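Homoaconitase large subunit (Methanocaldococcus jannaschii, PDB 4KP2) forms the iron-sulfur subunit of a hydro-lyase that converts (R)-homocitrate to homoisocitrate by way of cis-homoaconitate. Local coordinates at residues A[120-134]-A[138-152]. Sequence-based numbering, arbitrary orientation.
Sequences HQILAENYVLPNMFV and DSHTCTHGAFGAFAT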
ATOM      1  N   HIS A 120      13.854   8.814  -8.236  1.00 39.08           N
ATOM      2  CA  HIS A 120      15.112   8.481  -8.892  1.00 38.85           C
ATOM      3  C   HIS A 120      14.920   7.421  -9.970  1.00 43.47           C
ATOM      4  O   HIS A 120      15.598   7.439 -10.997  1.00 53.52           O
ATOM      5  CB  HIS A 120      16.142   8.007  -7.868  1.00 40.37           C
ATOM      6  CG  HIS A 120      16.503   9.047  -6.853  1.00 45.70           C
ATOM      7  ND1 HIS A 120      16.597  10.383  -7.162  1.00 47.16           N
ATOM      8  CD2 HIS A 120      16.784   8.941  -5.533  1.00 46.10           C
ATOM      9  CE1 HIS A 120      16.926  11.062  -6.075  1.00 47.36           C
ATOM     10  NE2 HIS A 120      17.045  10.211  -5.075  1.00 48.81           N
ATOM     11  N   GLN A 121      13.995   6.497  -9.732  1.00 41.41           N
ATOM     12  CA  GLN A 121      13.712   5.440 -10.695  1.00 40.73           C
ATOM     13  C   GLN A 121      13.041   6.007 -11.942  1.00 44.50           C
ATOM     14  O   GLN A 121      13.379   5.630 -13.063  1.00 41.80           O
ATOM     15  CB  GLN A 121      12.836   4.357 -10.065  1.00 40.58           C
ATOM     16  CG  GLN A 121      12.575   3.169 -10.976  1.00 38.64           C
ATOM     17  CD  GLN A 121      13.838   2.403 -11.319  1.00 40.44           C
ATOM     18  OE1 GLN A 121      14.793   2.375 -10.542  1.00 27.29           O
ATOM     19  NE2 GLN A 121      13.850   1.776 -12.490  1.00 45.51           N
ATOM     20  N   ILE A 122      12.089   6.912 -11.736  1.00 45.80           N
ATOM     21  CA  ILE A 122      11.417   7.591 -12.838  1.00 47.30           C
ATOM     22  C   ILE A 122      12.419   8.413 -13.639  1.00 52.24           C
ATOM     23  O   ILE A 122      12.403   8.414 -14.872  1.00 52.18           O
ATOM     24  CB  ILE A 122      10.298   8.518 -12.326  1.00 42.06           C
ATOM     25  CG1 ILE A 122       9.167   7.698 -11.705  1.00 45.51           C
ATOM     26  CG2 ILE A 122       9.757   9.389 -13.451  1.00 43.64           C
ATOM     27  CD1 ILE A 122       8.039   8.539 -11.153  1.00 48.47           C
ATOM     28  N   LEU A 123      13.301   9.101 -12.921  1.00 49.47           N
ATOM     29  CA  LEU A 123      14.310   9.952 -13.537  1.00 50.61           C
ATOM     30  C   LEU A 123      15.264   9.130 -14.398  1.00 52.98           C
ATOM     31  O   LEU A 123      15.744   9.596 -15.432  1.00 52.37           O
ATOM     32  CB  LEU A 123      15.091  10.704 -12.458  1.00 46.38           C
ATOM     33  CG  LEU A 123      15.353  12.191 -12.688  1.00 47.81           C
ATOM     34  CD1 LEU A 123      14.044  12.924 -12.922  1.00 50.48           C
ATOM     35  CD2 LEU A 123      16.091  12.787 -11.500  1.00 42.57           C
ATOM     36  N   ALA A 124      15.532   7.903 -13.964  1.00 47.46           N
ATOM     37  CA  ALA A 124      16.422   7.008 -14.692  1.00 50.78           C
ATOM     38  C   ALA A 124      15.708   6.352 -15.867  1.00 51.26           C
ATOM     39  O   ALA A 124      16.344   5.903 -16.821  1.00 57.36           O
ATOM     40  CB  ALA A 124      16.984   5.948 -13.758  1.00 45.16           C
ATOM     41  N   GLU A 125      14.383   6.301 -15.794  1.00 53.05           N
ATOM     42  CA  GLU A 125      13.594   5.608 -16.806  1.00 58.22           C
ATOM     43  C   GLU A 125      13.226   6.471 -18.006  1.00 59.38           C
ATOM     44  O   GLU A 125      12.811   5.944 -19.037  1.00 62.49           O
ATOM     45  CB  GLU A 125      12.316   5.032 -16.193  1.00 53.54           C
ATOM     46  CG  GLU A 125      12.512   3.735 -15.434  1.00 50.77           C
ATOM     47  CD  GLU A 125      11.211   3.194 -14.877  1.00 54.42           C
ATOM     48  OE1 GLU A 125      10.151   3.807 -15.131  1.00 39.46           O
ATOM     49  OE2 GLU A 125      11.247   2.156 -14.184  1.00 53.10           O
ATOM     50  N   ASN A 126      13.372   7.788 -17.884  1.00 55.82           N
ATOM     51  CA  ASN A 126      12.882   8.672 -18.939  1.00 56.60           C
ATOM     52  C   ASN A 126      13.490  10.075 -18.981  1.00 56.71           C
ATOM     53  O   ASN A 126      12.971  10.952 -19.671  1.00 61.50           O
ATOM     54  CB  ASN A 126      11.354   8.775 -18.855  1.00 63.01           C
ATOM     55  CG  ASN A 126      10.709   9.033 -20.203  1.00 65.86           C
ATOM     56  OD1 ASN A 126      10.401  10.174 -20.549  1.00 64.34           O
ATOM     57  ND2 ASN A 126      10.501   7.972 -20.972  1.00 67.75           N
ATOM     58  N   TYR A 127      14.587  10.300 -18.264  1.00 51.95           N
ATOM     59  CA  TYR A 127      15.157  11.646 -18.211  1.00 48.67           C
ATOM     60  C   TYR A 127      16.683  11.720 -18.262  1.00 47.20           C
ATOM     61  O   TYR A 127      17.246  12.323 -19.175  1.00 51.30           O
ATOM     62  CB  TYR A 127      14.637  12.400 -16.984  1.00 51.37           C
ATOM     63  CG  TYR A 127      13.147  12.648 -17.005  1.00 51.60           C
ATOM     64  CD1 TYR A 127      12.600  13.626 -17.825  1.00 52.89           C
ATOM     65  CD2 TYR A 127      12.288  11.907 -16.206  1.00 50.05           C
ATOM     66  CE1 TYR A 127      11.239  13.858 -17.849  1.00 52.86           C
ATOM     67  CE2 TYR A 127      10.924  12.133 -16.223  1.00 55.13           C
ATOM     68  CZ  TYR A 127      10.406  13.109 -17.048  1.00 52.76           C
ATOM     69  OH  TYR A 127       9.050  13.340 -17.071  1.00 48.67           O
ATOM     70  N   VAL A 128      17.344  11.117 -17.279  1.00 48.30           N
ATOM     71  CA  VAL A 128      18.790  11.271 -17.107  1.00 44.55           C
ATOM     72  C   VAL A 128      19.631  10.795 -18.292  1.00 46.99           C
ATOM     73  O   VAL A 128      19.686   9.602 -18.594  1.00 49.53           O
ATOM     74  CB  VAL A 128      19.286  10.559 -15.834  1.00 44.62           C
ATOM     75  CG1 VAL A 128      20.794  10.702 -15.706  1.00 45.72           C
ATOM     76  CG2 VAL A 128      18.588  11.119 -14.606  1.00 47.30           C
ATOM     77  N   LEU A 129      20.292  11.743 -18.949  1.00 50.28           N
ATOM     78  CA  LEU A 129      21.224  11.434 -20.028  1.00 47.78           C
ATOM     79  C   LEU A 129      22.657  11.599 -19.536  1.00 44.91           C
ATOM     80  O   LEU A 129      22.902  12.338 -18.586  1.00 46.50           O
ATOM     81  CB  LEU A 129      20.976  12.350 -21.228  1.00 44.72           C
ATOM     82  CG  LEU A 129      19.730  12.078 -22.068  1.00 44.03           C
ATOM     83  CD1 LEU A 129      19.616  13.101 -23.188  1.00 43.18           C
ATOM     84  CD2 LEU A 129      19.770  10.670 -22.631  1.00 47.02           C
ATOM     85  N   PRO A 130      23.608  10.896 -20.173  1.00 49.96           N
ATOM     86  CA  PRO A 130      25.026  11.025 -19.820  1.00 50.97           C
ATOM     87  C   PRO A 130      25.533  12.461 -19.939  1.00 49.95           C
ATOM     88  O   PRO A 130      24.943  13.267 -20.657  1.00 46.52           O
ATOM     89  CB  PRO A 130      25.721  10.135 -20.853  1.00 52.52           C
ATOM     90  CG  PRO A 130      24.706   9.102 -21.183  1.00 48.49           C
ATOM     91  CD  PRO A 130      23.385   9.817 -21.152  1.00 46.42           C
ATOM     92  N   ASN A 131      26.613  12.762 -19.218  1.00 50.87           N
ATOM     93  CA  ASN A 131      27.253  14.082 -19.226  1.00 47.27           C
ATOM     94  C   ASN A 131      26.404  15.215 -18.642  1.00 46.60           C
ATOM     95  O   ASN A 131      26.831  16.370 -18.625  1.00 50.79           O
ATOM     96  CB  ASN A 131      27.745  14.453 -20.631  1.00 44.61           C
ATOM     97  CG  ASN A 131      28.636  13.389 -21.236  1.00 41.07           C
ATOM     98  OD1 ASN A 131      29.281  12.622 -20.522  1.00 41.79           O
ATOM     99  ND2 ASN A 131      28.675  13.336 -22.562  1.00 50.94           N
ATOM    100  N   MET A 132      25.213  14.883 -18.157  1.00 43.72           N
ATOM    101  CA  MET A 132      24.318  15.881 -17.581  1.00 46.34           C
ATOM    102  C   MET A 132      24.797  16.379 -16.222  1.00 42.42           C
ATOM    103  O   MET A 132      25.695  15.799 -15.611  1.00 43.07           O
ATOM    104  CB  MET A 132      22.906  15.315 -17.423  1.00 40.95           C
ATOM    105  CG  MET A 132      22.001  15.491 -18.628  1.00 41.05           C
ATOM    106  SD  MET A 132      20.297  15.055 -18.226  1.00 43.36           S
ATOM    107  CE  MET A 132      19.470  15.408 -19.773  1.00 46.22           C
ATOM    108  N   PHE A 133      24.187  17.466 -15.763  1.00 39.39           N
ATOM    109  CA  PHE A 133      24.329  17.905 -14.384  1.00 41.06           C
ATOM    110  C   PHE A 133      22.960  17.805 -13.729  1.00 39.00           C
ATOM    111  O   PHE A 133      22.095  18.655 -13.944  1.00 38.50           O
ATOM    112  CB  PHE A 133      24.845  19.342 -14.318  1.00 37.69           C
ATOM    113  CG  PHE A 133      25.028  19.854 -12.917  1.00 34.40           C
ATOM    114  CD1 PHE A 133      26.213  19.638 -12.235  1.00 40.83           C
ATOM    115  CD2 PHE A 133      24.014  20.550 -12.281  1.00 42.55           C
ATOM    116  CE1 PHE A 133      26.383  20.108 -10.946  1.00 40.89           C
ATOM    117  CE2 PHE A 133      24.180  21.020 -10.992  1.00 49.22           C
ATOM    118  CZ  PHE A 133      25.366  20.799 -10.324  1.00 35.34           C
ATOM    119  N   VAL A 134      22.761  16.757 -12.938  1.00 38.25           N
ATOM    120  CA  VAL A 134      21.454  16.486 -12.350  1.00 42.59           C
ATOM    121  C   VAL A 134      21.355  16.950 -10.900  1.00 40.35           C
ATOM    122  O   VAL A 134      22.053  16.444 -10.022  1.00 35.59           O
ATOM    123  CB  VAL A 134      21.100  14.990 -12.435  1.00 41.04           C
ATOM    124  CG1 VAL A 134      19.747  14.726 -11.791  1.00 43.40           C
ATOM    125  CG2 VAL A 134      21.108  14.527 -13.882  1.00 35.07           C
ATOM    126  N   ASP A 138      16.926  15.537  -2.954  1.00 46.01           N
ATOM    127  CA  ASP A 138      16.967  14.239  -2.302  1.00 41.14           C
ATOM    128  C   ASP A 138      18.419  13.865  -2.032  1.00 48.22           C
ATOM    129  O   ASP A 138      19.298  14.134  -2.851  1.00 44.48           O
ATOM    130  CB  ASP A 138      16.305  13.180  -3.185  1.00 42.17           C
ATOM    131  CG  ASP A 138      16.126  11.855  -2.474  1.00 45.48           C
ATOM    132  OD1 ASP A 138      17.051  11.019  -2.532  1.00 46.79           O
ATOM    133  OD2 ASP A 138      15.055  11.648  -1.863  1.00 46.20           O
ATOM    134  N   SER A 139      18.668  13.243  -0.885  1.00 50.06           N
ATOM    135  CA  SER A 139      20.028  12.905  -0.477  1.00 43.38           C
ATOM    136  C   SER A 139      20.619  11.745  -1.277  1.00 46.49           C
ATOM    137  O   SER A 139      21.771  11.365  -1.066  1.00 47.90           O
ATOM    138  CB  SER A 139      20.077  12.595   1.022  1.00 44.69           C
ATOM    139  OG  SER A 139      19.199  11.531   1.349  1.00 59.41           O
ATOM    140  N   HIS A 140      19.834  11.191  -2.196  1.00 45.41           N
ATOM    141  CA  HIS A 140      20.298  10.085  -3.026  1.00 43.22           C
ATOM    142  C   HIS A 140      20.161  10.384  -4.515  1.00 38.46           C
ATOM    143  O   HIS A 140      19.849   9.496  -5.310  1.00 40.35           O
ATOM    144  CB  HIS A 140      19.555   8.795  -2.676  1.00 43.95           C
ATOM    145  CG  HIS A 140      19.830   8.299  -1.292  1.00 48.05           C
ATOM    146  ND1 HIS A 140      19.138   8.750  -0.186  1.00 54.53           N
ATOM    147  CD2 HIS A 140      20.727   7.397  -0.829  1.00 49.12           C
ATOM    148  CE1 HIS A 140      19.594   8.143   0.892  1.00 56.20           C
ATOM    149  NE2 HIS A 140      20.560   7.317   0.532  1.00 53.66           N
ATOM    150  N   THR A 141      20.402  11.635  -4.886  1.00 40.71           N
ATOM    151  CA  THR A 141      20.401  12.035  -6.287  1.00 39.86           C
ATOM    152  C   THR A 141      21.669  11.512  -6.959  1.00 44.84           C
ATOM    153  O   THR A 141      21.758  11.442  -8.185  1.00 40.85           O
ATOM    154  CB  THR A 141      20.314  13.569  -6.428  1.00 44.27           C
ATOM    155  OG1 THR A 141      19.269  14.065  -5.582  1.00 41.96           O
ATOM    156  CG2 THR A 141      20.024  13.972  -7.867  1.00 39.05           C
ATOM    157  N   CYS A 142      22.638  11.116  -6.139  1.00 42.78           N
ATOM    158  CA  CYS A 142      23.906  10.574  -6.621  1.00 42.06           C
ATOM    159  C   CYS A 142      23.731   9.276  -7.412  1.00 42.83           C
ATOM    160  O   CYS A 142      24.659   8.818  -8.078  1.00 48.30           O
ATOM    161  CB  CYS A 142      24.859  10.341  -5.447  1.00 40.90           C
ATOM    162  SG  CYS A 142      24.175   9.310  -4.125  1.00 48.23           S
ATOM    163  N   THR A 143      22.538   8.693  -7.328  1.00 40.68           N
ATOM    164  CA  THR A 143      22.210   7.463  -8.043  1.00 48.96           C
ATOM    165  C   THR A 143      22.391   7.622  -9.551  1.00 48.56           C
ATOM    166  O   THR A 143      22.797   6.687 -10.241  1.00 50.76           O
ATOM    167  CB  THR A 143      20.754   7.035  -7.753  1.00 41.27           C
ATOM    168  OG1 THR A 143      20.552   6.944  -6.338  1.00 48.05           O
ATOM    169  CG2 THR A 143      20.442   5.692  -8.394  1.00 38.67           C
ATOM    170  N   HIS A 144      22.109   8.822 -10.050  1.00 43.48           N
ATOM    171  CA  HIS A 144      22.125   9.090 -11.485  1.00 40.95           C
ATOM    172  C   HIS A 144      23.531   9.306 -12.034  1.00 45.26           C
ATOM    173  O   HIS A 144      23.701   9.789 -13.154  1.00 43.35           O
ATOM    174  CB  HIS A 144      21.244  10.299 -11.798  1.00 41.49           C
ATOM    175  CG  HIS A 144      19.892  10.235 -11.158  1.00 45.04           C
ATOM    176  ND1 HIS A 144      18.912   9.362 -11.579  1.00 46.79           N
ATOM    177  CD2 HIS A 144      19.364  10.926 -10.123  1.00 46.95           C
ATOM    178  CE1 HIS A 144      17.835   9.523 -10.832  1.00 50.33           C
ATOM    179  NE2 HIS A 144      18.080  10.465  -9.941  1.00 50.16           N
ATOM    180  N   GLY A 145      24.534   8.947 -11.243  1.00 41.95           N
ATOM    181  CA  GLY A 145      25.911   8.995 -11.694  1.00 44.16           C
ATOM    182  C   GLY A 145      26.253   7.733 -12.460  1.00 46.20           C
ATOM    183  O   GLY A 145      27.342   7.605 -13.019  1.00 52.38           O
ATOM    184  N   ALA A 146      25.308   6.798 -12.486  1.00 43.56           N
ATOM    185  CA  ALA A 146      25.483   5.542 -13.202  1.00 43.68           C
ATOM    186  C   ALA A 146      25.316   5.749 -14.703  1.00 45.43           C
ATOM    187  O   ALA A 146      25.663   4.880 -15.503  1.00 42.72           O
ATOM    188  CB  ALA A 146      24.496   4.507 -12.696  1.00 45.36           C
ATOM    189  N   PHE A 147      24.778   6.906 -15.073  1.00 42.08           N
ATOM    190  CA  PHE A 147      24.603   7.266 -16.474  1.00 43.05           C
ATOM    191  C   PHE A 147      25.822   8.017 -16.993  1.00 46.11           C
ATOM    192  O   PHE A 147      25.916   8.320 -18.183  1.00 42.78           O
ATOM    193  CB  PHE A 147      23.351   8.126 -16.650  1.00 39.81           C
ATOM    194  CG  PHE A 147      22.067   7.373 -16.464  1.00 45.15           C
ATOM    195  CD1 PHE A 147      21.534   7.184 -15.200  1.00 45.26           C
ATOM    196  CD2 PHE A 147      21.392   6.853 -17.555  1.00 52.52           C
ATOM    197  CE1 PHE A 147      20.351   6.489 -15.028  1.00 53.46           C
ATOM    198  CE2 PHE A 147      20.210   6.158 -17.392  1.00 53.37           C
ATOM    199  CZ  PHE A 147      19.687   5.975 -16.125  1.00 57.85           C
ATOM    200  N   GLY A 148      26.754   8.313 -16.094  1.00 47.89           N
ATOM    201  CA  GLY A 148      27.939   9.068 -16.451  1.00 49.84           C
ATOM    202  C   GLY A 148      27.681  10.557 -16.361  1.00 50.96           C
ATOM    203  O   GLY A 148      28.262  11.350 -17.101  1.00 52.57           O
ATOM    204  N   ALA A 149      26.795  10.936 -15.446  1.00 43.97           N
ATOM    205  CA  ALA A 149      26.447  12.335 -15.252  1.00 47.86           C
ATOM    206  C   ALA A 149      26.702  12.760 -13.813  1.00 46.35           C
ATOM    207  O   ALA A 149      26.505  11.980 -12.883  1.00 46.04           O
ATOM    208  CB  ALA A 149      24.994  12.575 -15.625  1.00 45.89           C
ATOM    209  N   PHE A 150      27.146  13.998 -13.635  1.00 51.02           N
ATOM    210  CA  PHE A 150      27.399  14.529 -12.305  1.00 48.27           C
ATOM    211  C   PHE A 150      26.080  14.876 -11.625  1.00 44.53           C
ATOM    212  O   PHE A 150      25.410  15.838 -12.000  1.00 39.34           O
ATOM    213  CB  PHE A 150      28.301  15.762 -12.382  1.00 42.64           C
ATOM    214  CG  PHE A 150      28.763  16.258 -11.044  1.00 45.10           C
ATOM    215  CD1 PHE A 150      29.923  15.768 -10.469  1.00 50.49           C
ATOM    216  CD2 PHE A 150      28.036  17.215 -10.358  1.00 38.96           C
ATOM    217  CE1 PHE A 150      30.348  16.225  -9.235  1.00 44.71           C
ATOM    218  CE2 PHE A 150      28.454  17.673  -9.124  1.00 43.08           C
ATOM    219  CZ  PHE A 150      29.613  17.178  -8.563  1.00 36.45           C
ATOM    220  N   ALA A 151      25.713  14.086 -10.622  1.00 39.41           N
ATOM    221  CA  ALA A 151      24.436  14.269  -9.942  1.00 40.47           C
ATOM    222  C   ALA A 151      24.596  14.340  -8.428  1.00 41.24           C
ATOM    223  O   ALA A 151      25.154  13.433  -7.811  1.00 45.09           O
ATOM    224  CB  ALA A 151      23.473  13.156 -10.322  1.00 40.33           C
ATOM    225  N   THR A 152      24.102  15.423  -7.836  1.00 36.84           N
ATOM    226  CA  THR A 152      24.177  15.616  -6.392  1.00 42.92           C
ATOM    227  C   THR A 152      22.833  16.054  -5.820  1.00 41.92           C
ATOM    228  O   THR A 152      21.937  16.464  -6.558  1.00 39.61           O
ATOM    229  CB  THR A 152      25.241  16.664  -6.012  1.00 41.97           C
ATOM    230  OG1 THR A 152      25.006  17.872  -6.745  1.00 37.85           O
ATOM    231  CG2 THR A 152      26.637  16.149  -6.328  1.00 47.61           C
TER
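Asp138 OD1 is gripped by two donors: His120 NE2 at 2.7 Å, and the backbone N of His140, which closes an Asx turn. They reach the oxygen from opposite faces of the carboxylate; the imidazole, turned 81° to that plane, comes from above it, while OD1 lies near the ring's own plane. This His-carboxylate pair of the aconitase fold lies past the C-terminal end of strand 133-136, which pairs in parallel with 150-153, the outermost strand of this chain's sheet. The side chain of His120 is also close to Cys323, predicted to bind the iron-sulfur cluster. His120 ND1 makes a weak bond to His144 NE2 (3.2 Å). Val128 touches two rings with different branches: CG1, anti to the backbone N (chi1 178°), packs on Phe147 CD1, whereas CG2 meets His144 ND1 at 3.5 Å. Val128 CB sits over the Phe147 face in a CH-pi contact, and Ala124 CB touches Phe147 CZ at 3.6 Å. Parallel pairing is evident from Val134, whose N donates to Phe150 O (3.0 Å) and whose O accepts from Thr152 N. On the sheet face opposite Val134 and Ala151, the rings of Phe133 and Phe150 meet rim to rim, Phe133 CE1 to Phe150 CD2 at 3.4 Å.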